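Local coordinates for N-acetylmuramoyl-L-alanine amidase (Peptoclostridium difficile, PDB 4RN7), which probably hydrolyses the amide bond between N-acetylmuramic acid and L-alanine in peptidoglycan, this chain being the zinc-binding amidase domain of a longer membrane protein, at residues 21-27 / 152-158; 38-43 / 171-175; 66-71 / 136-142; 95-99 / 111-115; 105-111 / 142-146. All blocks are in the same frame, centred on the assembly; numbering follows the deposited sequence. Where two conformers were deposited one is given.

Contact 1 (21-27 / 152-158); sequences SKTSNRY and LTTPSEE
Thr-23 OG1 donates a 2.7 Å hydrogen bond to Glu-158 OE1, joining a loop shaped by an ST turn, ahead of helix 28-44, to the first turn of helix 155-161. The hydroxyl meets the carboxylate on its syn side, 20° out of plane, while the two side chains slide past each other in opposite directions. An extended Glu-158, with CG opposite its backbone N (chi1 170°), carries the acid across to the loop. Arg-26 presents a guanidinium edge, its plane 86° from that of the carboxylate. Arg-26 NH1 stands 3.4 Å from Glu-158 OE2, a weak salt bridge that remains doubtful because OE2 is modelled too near Ser-24 OG. Beside these polar groups, Thr-23 CG2 touches the Pro-155 ring at CG, 4.1 Å away.

One layer back, Ser-21 shapes the loop. In the conformer described here, one of two, Ser-21 OG accepts from Thr-23 N at 3.0 Å, giving the ST turn, and from Ser-24 N, also at 3.0 Å, giving an ST motif. A backbone bond from Ser-21 N to Arg-26 O closes the turn 21-26. Leu-152 packs against this backbone pair, with its side chain about 4 Å from that of the zinc ligand Glu-28. Leu-152 CD2 is 4.1 Å from Ser-21 N and equally far from Arg-26 O.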
# COMPACT_ATOMS: atom_id res chain seq x y z
N SER A 21 11.90 13.90 0.63
CA SER A 21 12.54 14.20 1.91
C SER A 21 13.25 15.54 1.89
O SER A 21 13.98 15.84 0.93
CB SER A 21 13.55 13.11 2.27
OG SER A 21 14.47 13.58 3.25
N LYS A 22 13.06 16.35 2.92
CA LYS A 22 13.71 17.65 3.04
C LYS A 22 15.11 17.50 3.61
O LYS A 22 15.92 18.42 3.57
CB LYS A 22 12.89 18.57 3.95
CG LYS A 22 12.06 19.62 3.23
CD LYS A 22 11.15 20.37 4.20
CE LYS A 22 10.45 21.55 3.53
N THR A 23 15.39 16.30 4.12
CA THR A 23 16.66 16.00 4.76
C THR A 23 17.68 15.48 3.75
O THR A 23 18.85 15.87 3.77
CB THR A 23 16.48 14.90 5.83
OG1 THR A 23 16.28 13.63 5.20
CG2 THR A 23 15.29 15.20 6.73
N SER A 24 17.22 14.62 2.85
CA SER A 24 18.10 13.73 2.11
C SER A 24 17.75 13.61 0.63
O SER A 24 18.42 12.89 -0.11
CB SER A 24 18.01 12.34 2.75
OG SER A 24 16.66 11.98 2.95
N ASN A 25 16.71 14.31 0.21
CA ASN A 25 16.22 14.21 -1.17
C ASN A 25 16.06 12.77 -1.63
O ASN A 25 16.63 12.35 -2.64
CB ASN A 25 17.10 15.02 -2.13
CG ASN A 25 16.99 16.52 -1.89
OD1 ASN A 25 15.90 17.05 -1.66
ND2 ASN A 25 18.13 17.21 -1.92
N ARG A 26 15.32 12.00 -0.83
CA ARG A 26 14.84 10.70 -1.25
C ARG A 26 13.42 10.93 -1.69
O ARG A 26 12.75 11.84 -1.18
CB ARG A 26 14.86 9.72 -0.08
CG ARG A 26 16.25 9.35 0.39
CD ARG A 26 16.20 8.16 1.34
NE ARG A 26 17.53 7.65 1.63
CZ ARG A 26 18.26 8.03 2.66
NH1 ARG A 26 17.80 8.93 3.51
NH2 ARG A 26 19.47 7.51 2.86
N TYR A 27 12.96 10.13 -2.65
CA TYR A 27 11.62 10.28 -3.21
C TYR A 27 10.70 9.16 -2.79
O TYR A 27 11.08 7.99 -2.86
CB TYR A 27 11.68 10.26 -4.73
CG TYR A 27 12.59 11.29 -5.31
CD1 TYR A 27 12.58 12.60 -4.85
CD2 TYR A 27 13.48 10.96 -6.33
CE1 TYR A 27 13.43 13.55 -5.38
CE2 TYR A 27 14.33 11.90 -6.87
CZ TYR A 27 14.30 13.20 -6.39
OH TYR A 27 15.14 14.14 -6.92
N LEU A 152 7.03 10.37 5.35
CA LEU A 152 8.37 10.62 4.83
C LEU A 152 8.85 12.02 5.22
O LEU A 152 10.05 12.28 5.25
CB LEU A 152 8.41 10.45 3.31
CG LEU A 152 9.78 10.67 2.67
CD1 LEU A 152 10.78 9.66 3.20
CD2 LEU A 152 9.66 10.55 1.15
N THR A 153 7.92 12.91 5.53
CA THR A 153 8.25 14.27 5.96
C THR A 153 8.76 14.40 7.41
O THR A 153 9.21 15.47 7.83
CB THR A 153 7.05 15.23 5.72
OG1 THR A 153 5.85 14.68 6.29
CG2 THR A 153 6.84 15.45 4.22
N THR A 154 8.70 13.30 8.16
CA THR A 154 9.17 13.28 9.55
C THR A 154 10.48 12.49 9.59
O THR A 154 10.49 11.29 9.28
CB THR A 154 8.14 12.62 10.47
OG1 THR A 154 6.93 13.39 10.45
CG2 THR A 154 8.65 12.57 11.91
N PRO A 155 11.59 13.16 9.94
CA PRO A 155 12.91 12.53 9.91
C PRO A 155 13.00 11.18 10.62
O PRO A 155 13.60 10.28 10.05
CB PRO A 155 13.80 13.57 10.60
CG PRO A 155 13.17 14.88 10.24
CD PRO A 155 11.67 14.59 10.29
N SER A 156 12.44 11.03 11.82
CA SER A 156 12.42 9.70 12.44
C SER A 156 11.75 8.62 11.57
O SER A 156 12.25 7.49 11.48
CB SER A 156 11.77 9.75 13.83
OG SER A 156 10.37 9.95 13.73
N GLU A 157 10.64 8.96 10.91
CA GLU A 157 9.89 7.99 10.13
C GLU A 157 10.70 7.61 8.90
O GLU A 157 10.73 6.45 8.48
CB GLU A 157 8.57 8.59 9.65
CG GLU A 157 7.57 8.92 10.72
CD GLU A 157 6.78 7.71 11.12
OE1 GLU A 157 5.78 7.40 10.43
OE2 GLU A 157 7.17 7.07 12.11
N GLU A 158 11.34 8.61 8.31
CA GLU A 158 12.18 8.38 7.14
C GLU A 158 13.29 7.36 7.46
O GLU A 158 13.57 6.48 6.65
CB GLU A 158 12.78 9.70 6.65
CG GLU A 158 13.85 9.52 5.57
CD GLU A 158 14.43 10.84 5.11
OE1 GLU A 158 14.34 11.83 5.86
OE2 GLU A 158 15.00 10.87 4.00

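Contact 2 (38-43 / 171-175); sequences KLANKL and AEGIV
Lys-42 NZ is drawn to two acids of helix 164-185: it forms a salt bridge with Asp-168 and lies 4.1 Å from Glu-172 OE1, too far for a second one. Its aliphatic chain makes the closer approach, Lys-42 CD passing 3.3 Å from Glu-172 OE1 as the two side chains cross at about a right angle. A final bend at chi4 (-53°) turns the ammonium end. Glu-172 OE2 is held by Gln-176, and Lys-38 likewise sends its NZ beyond the contact, to Glu-164 and Gln-167.

Beneath these charged ends the short helical segments pack with their axes 9.0 Å apart at 49°. Ala-171 CB fits against the backbone of the first helix, 3.8 Å from Leu-39 N, with Lys-38 CB and Lys-42 CE also in contact. Leu-39 CD1 meets two branches at once, lying 3.6 Å from Ile-174 CG2 and the same distance from Val-175 CG2. Val-175 CG2 also presses on Lys-42 CB at 3.5 Å. Leu-39 and Ile-174 both reach Ile-81 of the central sheet, and Leu-43 reaches Val-6 and Ile-8. Apolar branches therefore join the two helices next to the sheet, and lysine-acid pairs fringe the seam.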
# COMPACT_ATOMS: atom_id res chain seq x y z
N LYS A 38 8.96 -6.03 -2.04
CA LYS A 38 9.02 -6.99 -0.95
C LYS A 38 7.66 -7.63 -0.74
O LYS A 38 7.57 -8.85 -0.55
CB LYS A 38 9.51 -6.32 0.34
CG LYS A 38 11.00 -6.00 0.32
CD LYS A 38 11.48 -5.59 1.71
CE LYS A 38 12.97 -5.25 1.71
NZ LYS A 38 13.28 -4.20 0.71
N LEU A 39 6.61 -6.82 -0.78
CA LEU A 39 5.25 -7.33 -0.63
C LEU A 39 4.93 -8.31 -1.76
O LEU A 39 4.44 -9.42 -1.50
CB LEU A 39 4.25 -6.17 -0.60
CG LEU A 39 2.75 -6.48 -0.60
CD1 LEU A 39 2.41 -7.43 0.54
CD2 LEU A 39 1.94 -5.18 -0.49
N ALA A 40 5.22 -7.93 -3.00
CA ALA A 40 4.96 -8.80 -4.15
C ALA A 40 5.70 -10.13 -4.05
O ALA A 40 5.13 -11.19 -4.32
CB ALA A 40 5.31 -8.09 -5.47
N ASN A 41 6.97 -10.08 -3.69
CA ASN A 41 7.77 -11.29 -3.56
C ASN A 41 7.22 -12.24 -2.50
O ASN A 41 7.18 -13.45 -2.71
CB ASN A 41 9.24 -10.97 -3.27
CG ASN A 41 10.11 -12.20 -3.24
OD1 ASN A 41 10.78 -12.49 -2.24
ND2 ASN A 41 10.11 -12.96 -4.33
N LYS A 42 6.78 -11.68 -1.38
CA LYS A 42 6.23 -12.50 -0.30
C LYS A 42 4.89 -13.13 -0.68
O LYS A 42 4.66 -14.31 -0.41
CB LYS A 42 6.08 -11.68 0.99
CG LYS A 42 7.39 -11.32 1.67
CD LYS A 42 7.13 -10.66 3.02
CE LYS A 42 8.39 -10.03 3.60
NZ LYS A 42 9.55 -10.96 3.65
N LEU A 43 4.01 -12.35 -1.31
CA LEU A 43 2.72 -12.88 -1.73
C LEU A 43 2.86 -13.99 -2.77
O LEU A 43 2.14 -14.98 -2.73
CB LEU A 43 1.83 -11.76 -2.28
CG LEU A 43 1.24 -10.83 -1.23
CD1 LEU A 43 0.65 -9.60 -1.89
CD2 LEU A 43 0.17 -11.57 -0.42
N ALA A 171 6.19 -5.34 5.14
CA ALA A 171 5.68 -6.19 4.07
C ALA A 171 5.09 -7.48 4.63
O ALA A 171 4.04 -7.92 4.18
CB ALA A 171 6.77 -6.49 3.04
N GLU A 172 5.75 -8.06 5.63
CA GLU A 172 5.24 -9.30 6.22
C GLU A 172 3.88 -9.04 6.89
O GLU A 172 2.95 -9.83 6.74
CB GLU A 172 6.24 -9.88 7.23
CG GLU A 172 5.82 -11.22 7.83
CD GLU A 172 5.67 -12.35 6.81
OE1 GLU A 172 6.28 -12.28 5.72
OE2 GLU A 172 4.94 -13.31 7.11
N GLY A 173 3.78 -7.92 7.60
CA GLY A 173 2.53 -7.54 8.23
C GLY A 173 1.42 -7.37 7.21
O GLY A 173 0.29 -7.84 7.42
N ILE A 174 1.72 -6.72 6.10
CA ILE A 174 0.75 -6.55 5.03
C ILE A 174 0.32 -7.89 4.44
O ILE A 174 -0.88 -8.14 4.25
CB ILE A 174 1.28 -5.63 3.92
CG1 ILE A 174 1.57 -4.23 4.47
CG2 ILE A 174 0.28 -5.55 2.77
CD1 ILE A 174 2.37 -3.36 3.51
N VAL A 175 1.29 -8.75 4.15
CA VAL A 175 0.98 -10.09 3.64
C VAL A 175 -0.01 -10.81 4.55
O VAL A 175 -1.04 -11.31 4.09
CB VAL A 175 2.24 -10.95 3.52
CG1 VAL A 175 1.86 -12.39 3.17
CG2 VAL A 175 3.15 -10.38 2.45

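Contact 3 (66-71 / 136-142); sequences RAILAN and VLRESNM
Asn-71 and Asn-141 each swing CG opposite their own carbonyl carbon, chi1 being -70° in Asn-71, and this lays their side-chain amides one on the other. The planes are only 3° apart, with Asn-141 ND2 3.2 Å from Asn-71 CG. The Asn-71 amide also ties down the backbone of residues 139-141. Asn-71 ND2 donates to Glu-139 O at 3.0 Å in a nearly straight bond (165°) that lies in both the amide plane and the carbonyl plane. Asn-71 OD1 accepts from Asn-141 N at 2.7 Å, the donor tilted somewhat from the carbonyl plane.

Carbon contacts surround this pairing, some of them against oxygens. Met-142, present as selenomethionine, folds back so that CE comes 3.4 Å from Ala-70 O, and CE also touches Asn-71 OD1. Met-142 SE lies 4.3 Å from Ala-70 CB. Ala-67 CB rests on Glu-139 CB at 3.9 Å. At the far end Arg-66 CB meets Val-136 CG2, also at 3.9 Å, while the extended arginine continues away to a salt bridge with Asp-9 and a bond to the backbone O of the zinc ligand His-12.

With both ends of its amide engaged, Asn-71 has its flip settled and anchors helix 63-72 to the backbone of residues 139-141. Arg-66 extends that anchorage toward the metal site, where its charge is probably balanced by Asp-9.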
# COMPACT_ATOMS: atom_id res chain seq x y z
N ARG A 66 -4.01 3.22 -13.50
CA ARG A 66 -3.85 2.22 -12.44
C ARG A 66 -5.15 1.48 -12.18
O ARG A 66 -5.16 0.25 -12.02
CB ARG A 66 -3.32 2.86 -11.15
CG ARG A 66 -1.92 3.41 -11.32
CD ARG A 66 -1.52 4.37 -10.22
NE ARG A 66 -0.30 5.09 -10.57
CZ ARG A 66 0.90 4.86 -10.04
NH1 ARG A 66 1.06 3.93 -9.10
NH2 ARG A 66 1.95 5.56 -10.45
N ALA A 67 -6.26 2.21 -12.14
CA ALA A 67 -7.56 1.58 -11.91
C ALA A 67 -7.93 0.70 -13.10
O ALA A 67 -8.50 -0.38 -12.93
CB ALA A 67 -8.63 2.63 -11.64
N ILE A 68 -7.61 1.15 -14.30
CA ILE A 68 -7.87 0.34 -15.48
C ILE A 68 -7.07 -0.96 -15.43
O ILE A 68 -7.63 -2.04 -15.63
CB ILE A 68 -7.57 1.11 -16.78
CG1 ILE A 68 -8.65 2.17 -17.03
CG2 ILE A 68 -7.50 0.17 -17.99
CD1 ILE A 68 -8.33 3.10 -18.18
N LEU A 69 -5.77 -0.86 -15.13
CA LEU A 69 -4.93 -2.05 -15.03
C LEU A 69 -5.47 -3.01 -13.97
O LEU A 69 -5.55 -4.21 -14.22
CB LEU A 69 -3.48 -1.67 -14.69
CG LEU A 69 -2.73 -0.92 -15.79
CD1 LEU A 69 -1.43 -0.33 -15.25
CD2 LEU A 69 -2.48 -1.82 -17.01
N ALA A 70 -5.82 -2.48 -12.80
CA ALA A 70 -6.37 -3.31 -11.73
C ALA A 70 -7.63 -4.01 -12.20
O ALA A 70 -7.79 -5.23 -12.01
CB ALA A 70 -6.65 -2.47 -10.46
N ASN A 71 -8.54 -3.25 -12.80
CA ASN A 71 -9.81 -3.80 -13.25
C ASN A 71 -9.62 -4.87 -14.32
O ASN A 71 -10.23 -5.94 -14.25
CB ASN A 71 -10.74 -2.69 -13.74
CG ASN A 71 -11.25 -1.81 -12.61
OD1 ASN A 71 -11.25 -2.21 -11.45
ND2 ASN A 71 -11.71 -0.61 -12.95
N VAL A 136 -7.74 5.88 -7.57
CA VAL A 136 -7.41 4.46 -7.71
C VAL A 136 -8.34 3.58 -6.87
O VAL A 136 -8.72 2.48 -7.30
CB VAL A 136 -5.93 4.17 -7.39
CG1 VAL A 136 -5.62 2.69 -7.57
CG2 VAL A 136 -5.02 4.98 -8.31
N LEU A 137 -8.72 4.07 -5.70
CA LEU A 137 -9.67 3.35 -4.86
C LEU A 137 -11.08 3.48 -5.42
O LEU A 137 -11.83 2.50 -5.51
CB LEU A 137 -9.65 3.91 -3.43
CG LEU A 137 -8.30 3.90 -2.71
CD1 LEU A 137 -8.44 4.44 -1.29
CD2 LEU A 137 -7.71 2.50 -2.70
N ARG A 138 -11.43 4.71 -5.79
CA ARG A 138 -12.78 5.03 -6.24
C ARG A 138 -13.19 4.28 -7.50
O ARG A 138 -14.33 3.81 -7.60
CB ARG A 138 -12.90 6.54 -6.46
CG ARG A 138 -14.31 6.99 -6.78
CD ARG A 138 -14.35 8.47 -7.14
NE ARG A 138 -13.69 8.73 -8.41
CZ ARG A 138 -12.68 9.58 -8.57
NH1 ARG A 138 -12.20 10.24 -7.52
NH2 ARG A 138 -12.14 9.76 -9.76
N GLU A 139 -12.27 4.17 -8.45
CA GLU A 139 -12.60 3.62 -9.77
C GLU A 139 -12.20 2.16 -9.96
O GLU A 139 -12.44 1.60 -11.03
CB GLU A 139 -12.00 4.49 -10.88
CG GLU A 139 -12.43 5.96 -10.82
CD GLU A 139 -13.91 6.17 -11.08
OE1 GLU A 139 -14.56 5.25 -11.62
OE2 GLU A 139 -14.43 7.25 -10.74
N SER A 140 -11.59 1.55 -8.95
CA SER A 140 -11.33 0.11 -9.00
C SER A 140 -12.57 -0.71 -8.61
O SER A 140 -13.41 -0.24 -7.82
CB SER A 140 -10.12 -0.27 -8.14
OG SER A 140 -10.20 0.34 -6.87
N ASN A 141 -12.70 -1.91 -9.18
CA ASN A 141 -13.92 -2.71 -9.05
C ASN A 141 -13.91 -3.78 -7.96
O ASN A 141 -14.90 -4.50 -7.80
CB ASN A 141 -14.24 -3.39 -10.39
CG ASN A 141 -14.60 -2.40 -11.47
OD1 ASN A 141 -15.14 -1.33 -11.19
ND2 ASN A 141 -14.30 -2.75 -12.72
N MSE A 142 -12.82 -3.89 -7.23
CA MSE A 142 -12.70 -4.93 -6.22
C MSE A 142 -12.34 -4.27 -4.90
O MSE A 142 -12.02 -3.07 -4.90
CB MSE A 142 -11.65 -5.96 -6.64
CG MSE A 142 -10.20 -5.51 -6.55
SE MSE A 142 -9.58 -4.15 -7.82
CE MSE A 142 -10.05 -5.03 -9.49

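Contact 4 (95-99 / 111-115)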
# COMPACT_ATOMS: atom_id res chain seq x y z
N ILE A 95 1.06 4.78 10.75
CA ILE A 95 0.53 4.23 9.52
C ILE A 95 -1.00 4.28 9.56
O ILE A 95 -1.60 4.03 10.61
CB ILE A 95 1.02 2.78 9.37
CG1 ILE A 95 2.53 2.77 9.10
CG2 ILE A 95 0.27 2.05 8.25
CD1 ILE A 95 3.11 1.39 8.88
N GLU A 96 -1.62 4.61 8.43
CA GLU A 96 -3.08 4.55 8.33
C GLU A 96 -3.41 3.88 7.01
O GLU A 96 -2.59 3.88 6.09
CB GLU A 96 -3.70 5.95 8.36
CG GLU A 96 -3.15 6.92 7.32
CD GLU A 96 -3.67 8.33 7.50
OE1 GLU A 96 -3.62 8.83 8.64
OE2 GLU A 96 -4.14 8.93 6.52
N THR A 97 -4.60 3.31 6.92
CA THR A 97 -5.00 2.63 5.68
C THR A 97 -6.31 3.22 5.17
O THR A 97 -7.27 3.35 5.93
CB THR A 97 -5.18 1.14 5.95
OG1 THR A 97 -3.93 0.58 6.37
CG2 THR A 97 -5.64 0.42 4.68
N TRP A 98 -6.33 3.59 3.89
CA TRP A 98 -7.50 4.21 3.28
C TRP A 98 -8.34 3.18 2.52
O TRP A 98 -7.82 2.19 2.02
CB TRP A 98 -7.08 5.26 2.26
CG TRP A 98 -6.27 6.40 2.79
CD1 TRP A 98 -5.93 6.66 4.08
CD2 TRP A 98 -5.70 7.46 2.00
NE1 TRP A 98 -5.18 7.82 4.15
CE2 TRP A 98 -5.02 8.32 2.89
CE3 TRP A 98 -5.69 7.76 0.63
CZ2 TRP A 98 -4.35 9.47 2.44
CZ3 TRP A 98 -5.02 8.89 0.20
CH2 TRP A 98 -4.36 9.73 1.10
N TYR A 99 -9.64 3.46 2.43
CA TYR A 99 -10.55 2.72 1.56
C TYR A 99 -11.55 3.71 0.96
O TYR A 99 -11.73 4.80 1.49
CB TYR A 99 -11.27 1.60 2.33
CG TYR A 99 -12.11 2.08 3.48
CD1 TYR A 99 -11.55 2.36 4.71
CD2 TYR A 99 -13.49 2.24 3.34
CE1 TYR A 99 -12.32 2.80 5.78
CE2 TYR A 99 -14.27 2.68 4.40
CZ TYR A 99 -13.68 2.96 5.61
OH TYR A 99 -14.46 3.39 6.66
N ALA A 111 -9.29 -3.12 4.94
CA ALA A 111 -8.49 -2.04 5.53
C ALA A 111 -8.22 -2.28 7.01
O ALA A 111 -7.09 -2.12 7.47
CB ALA A 111 -9.19 -0.70 5.32
N GLN A 112 -9.26 -2.64 7.77
CA GLN A 112 -9.08 -2.84 9.20
C GLN A 112 -8.18 -4.04 9.50
O GLN A 112 -7.31 -3.97 10.38
CB GLN A 112 -10.43 -2.99 9.91
CG GLN A 112 -10.30 -3.02 11.43
CD GLN A 112 -9.69 -1.75 12.00
OE1 GLN A 112 -10.38 -0.76 12.22
NE2 GLN A 112 -8.37 -1.77 12.24
N THR A 113 -8.37 -5.13 8.77
CA THR A 113 -7.58 -6.34 8.97
C THR A 113 -6.10 -6.08 8.67
O THR A 113 -5.23 -6.41 9.49
CB THR A 113 -8.13 -7.51 8.14
OG1 THR A 113 -9.48 -7.77 8.54
CG2 THR A 113 -7.30 -8.76 8.35
N VAL A 114 -5.83 -5.48 7.52
CA VAL A 114 -4.46 -5.13 7.15
C VAL A 114 -3.85 -4.13 8.14
O VAL A 114 -2.75 -4.36 8.66
CB VAL A 114 -4.38 -4.61 5.70
CG1 VAL A 114 -3.03 -3.94 5.44
CG2 VAL A 114 -4.60 -5.77 4.72
N GLN A 115 -4.57 -3.06 8.44
CA GLN A 115 -4.09 -2.07 9.42
C GLN A 115 -3.74 -2.67 10.78
O GLN A 115 -2.66 -2.41 11.32
CB GLN A 115 -5.11 -0.94 9.59
CG GLN A 115 -4.76 0.08 10.67
CD GLN A 115 -3.69 1.06 10.23
OE1 GLN A 115 -3.44 1.22 9.04
NE2 GLN A 115 -3.07 1.73 11.20
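Gln-115 turns the edge of its flat amide to strand 95-99, so both polar ends bond there. Gln-115 NE2 donates to Ile-95 O at 2.8 Å (158°), close to the amide's own plane but from above the plane of the Ile-95 carbonyl. Gln-115 OE1 accepts from Thr-97 OG1, also at 2.8 Å, and this donor does lie in the carbonyl plane of the amide. The Tyr-99 ring meets Ala-111 CB obliquely, its CD1 3.9 Å from that methyl. On the opposite face of the strand the indole edge of Trp-98 points NE1 straight at Glu-96 OE2, 2.8 Å away and in the ring plane.

A bend at chi2 (77°) in Gln-115 brings the amide back to the strand, so that the Gln-115 and Thr-97 side chains run past each other in opposite directions. Thr-97 serves the helix twice, since its CG2 packs 3.8 Å from Ala-111 CB. The segments run nearly antiparallel, at 162°, as expected where the helix of a beta-alpha-beta unit returns across its own first strand.

Asp-126, at the start of the next strand of that unit, accepts a further bond from Gln-115 NE2. Donors and acceptors thus fix the amide's orientation, and one buried glutamine links the helix to both strands.

Contact 5 (105-111 / 142-146); sequences DGSKELA and MPAIL
Ser-107 OG links the two segments by accepting from Ala-144 N, a 3.1 Å hydrogen bond with an angle of 160°. Ser-107 OG in turn donates a 2.6 Å hydrogen bond to Asp-105 OD1, on the syn lone pair of the carboxylate. Asp-105 OD1 takes a second bond, 2.9 Å from Ser-107 N, which approaches from above the carboxylate plane. Two donors from one residue therefore grip this oxygen, and a chain of two hydrogen bonds runs from Ala-144 N through Ser-107 OG to Asp-105 OD1.

The charged interaction lies at the other carboxylate oxygen. Asp-105 OD2 forms a salt bridge with Arg-100, which also binds Met-142 O, so one arginine braces both sides of the contact. Asp-105 OD2 comes 3.3 Å from Pro-143 N, where there is no hydrogen to share.

Van der Waals packing covers the rest. Pro-143 CG packs 3.6 Å from Asp-105 O, and the CB of the same proline touches Leu-110 CD2. Leu-110 crosses Ile-145 at about a right angle, its CG 3.7 Å from Ile-145 CG2. With chi1 at 62°, Ile-145 places its CG2 methyl opposite its carbonyl carbon, where it also meets Ala-111 CB at 3.7 Å.

Asp-105 OD1 accepting from Ser-107 N is an Asx turn; Gly-106, inside it, is the N-cap residue of helix 107-122, with a positive phi of 109° that favours glycine. The turn starts that helix beside the first residues of strand 144-151 in the alpha/beta fold.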
# COMPACT_ATOMS: atom_id res chain seq x y z
N ASP A 105 -18.29 -3.10 -0.17
CA ASP A 105 -17.82 -4.30 -0.85
C ASP A 105 -16.80 -5.13 -0.06
O ASP A 105 -16.34 -6.17 -0.54
CB ASP A 105 -17.23 -3.94 -2.22
CG ASP A 105 -15.86 -3.27 -2.13
OD1 ASP A 105 -15.50 -2.73 -1.06
OD2 ASP A 105 -15.12 -3.28 -3.15
N GLY A 106 -16.45 -4.68 1.13
CA GLY A 106 -15.48 -5.40 1.93
C GLY A 106 -14.14 -4.68 2.04
O GLY A 106 -13.25 -5.13 2.75
N SER A 107 -14.02 -3.56 1.32
CA SER A 107 -12.83 -2.71 1.40
C SER A 107 -12.56 -2.23 2.83
O SER A 107 -11.40 -2.17 3.26
CB SER A 107 -12.98 -1.49 0.49
OG SER A 107 -13.03 -1.87 -0.88
N LYS A 108 -13.62 -1.87 3.54
CA LYS A 108 -13.47 -1.38 4.90
C LYS A 108 -12.93 -2.50 5.79
O LYS A 108 -12.04 -2.27 6.62
CB LYS A 108 -14.82 -0.87 5.43
CG LYS A 108 -14.78 -0.41 6.89
CD LYS A 108 -16.10 0.24 7.30
CE LYS A 108 -16.00 0.84 8.69
NZ LYS A 108 -17.19 1.65 9.05
N GLU A 109 -13.46 -3.70 5.60
CA GLU A 109 -13.01 -4.87 6.35
C GLU A 109 -11.55 -5.22 6.02
O GLU A 109 -10.75 -5.52 6.92
CB GLU A 109 -13.94 -6.05 6.07
CG GLU A 109 -15.35 -5.93 6.68
CD GLU A 109 -16.18 -4.78 6.12
OE1 GLU A 109 -16.05 -4.45 4.92
OE2 GLU A 109 -16.97 -4.19 6.88
N LEU A 110 -11.20 -5.17 4.74
CA LEU A 110 -9.83 -5.40 4.30
C LEU A 110 -8.87 -4.39 4.94
O LEU A 110 -7.80 -4.75 5.43
CB LEU A 110 -9.74 -5.31 2.77
CG LEU A 110 -8.35 -5.31 2.12
CD1 LEU A 110 -7.59 -6.60 2.42
CD2 LEU A 110 -8.46 -5.09 0.62
N ALA A 111 -9.29 -3.12 4.94
CA ALA A 111 -8.49 -2.04 5.53
C ALA A 111 -8.22 -2.28 7.01
O ALA A 111 -7.09 -2.12 7.47
CB ALA A 111 -9.19 -0.70 5.32
N MSE A 142 -12.82 -3.89 -7.23
CA MSE A 142 -12.70 -4.93 -6.22
C MSE A 142 -12.34 -4.27 -4.90
O MSE A 142 -12.02 -3.07 -4.90
CB MSE A 142 -11.65 -5.96 -6.64
CG MSE A 142 -10.20 -5.51 -6.55
SE MSE A 142 -9.58 -4.15 -7.82
CE MSE A 142 -10.05 -5.03 -9.49
N PRO A 143 -12.41 -5.02 -3.79
CA PRO A 143 -11.91 -4.46 -2.53
C PRO A 143 -10.51 -3.88 -2.68
O PRO A 143 -9.60 -4.55 -3.18
CB PRO A 143 -11.91 -5.67 -1.59
CG PRO A 143 -13.08 -6.48 -2.06
CD PRO A 143 -13.06 -6.33 -3.58
N ALA A 144 -10.35 -2.62 -2.26
CA ALA A 144 -9.15 -1.84 -2.54
C ALA A 144 -8.77 -0.99 -1.33
O ALA A 144 -9.63 -0.32 -0.74
CB ALA A 144 -9.37 -0.94 -3.75
N ILE A 145 -7.48 -1.00 -0.99
CA ILE A 145 -6.97 -0.16 0.10
C ILE A 145 -5.70 0.56 -0.35
O ILE A 145 -5.05 0.14 -1.32
CB ILE A 145 -6.67 -0.97 1.39
CG1 ILE A 145 -5.59 -2.03 1.13
CG2 ILE A 145 -7.97 -1.60 1.92
CD1 ILE A 145 -5.11 -2.76 2.40
N LEU A 146 -5.38 1.65 0.34
CA LEU A 146 -4.12 2.35 0.10
C LEU A 146 -3.49 2.50 1.47
O LEU A 146 -4.11 3.04 2.38
CB LEU A 146 -4.36 3.74 -0.53
CG LEU A 146 -3.13 4.61 -0.82
CD1 LEU A 146 -3.39 5.52 -2.02
CD2 LEU A 146 -2.70 5.45 0.39

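In the fold
Contacts 3, 4 and 5 form a connected group: contacts 3 and 5 share Met-142, and contacts 4 and 5 share Ala-111. Contacts 4 and 5, their centres about 8 Å apart, pack helix 107-122 on neighbouring sheet strands, and Leu-137 of contact 3 touches both. Contact 2 joins two other helices over the sheet. Contact 1 stands apart, about 29 Å centre to centre from contacts 3 and 5. The zinc ion, held by His-12, Glu-28 and His-82, lies about 9 Å from the side chains of Leu-152 in contact 1 and Arg-66 in contact 3. A bound HEPES molecule lies about 3 Å from the Asp-105 side chain (contact 5) and about 4 Å from that of Asn-141 (contact 3).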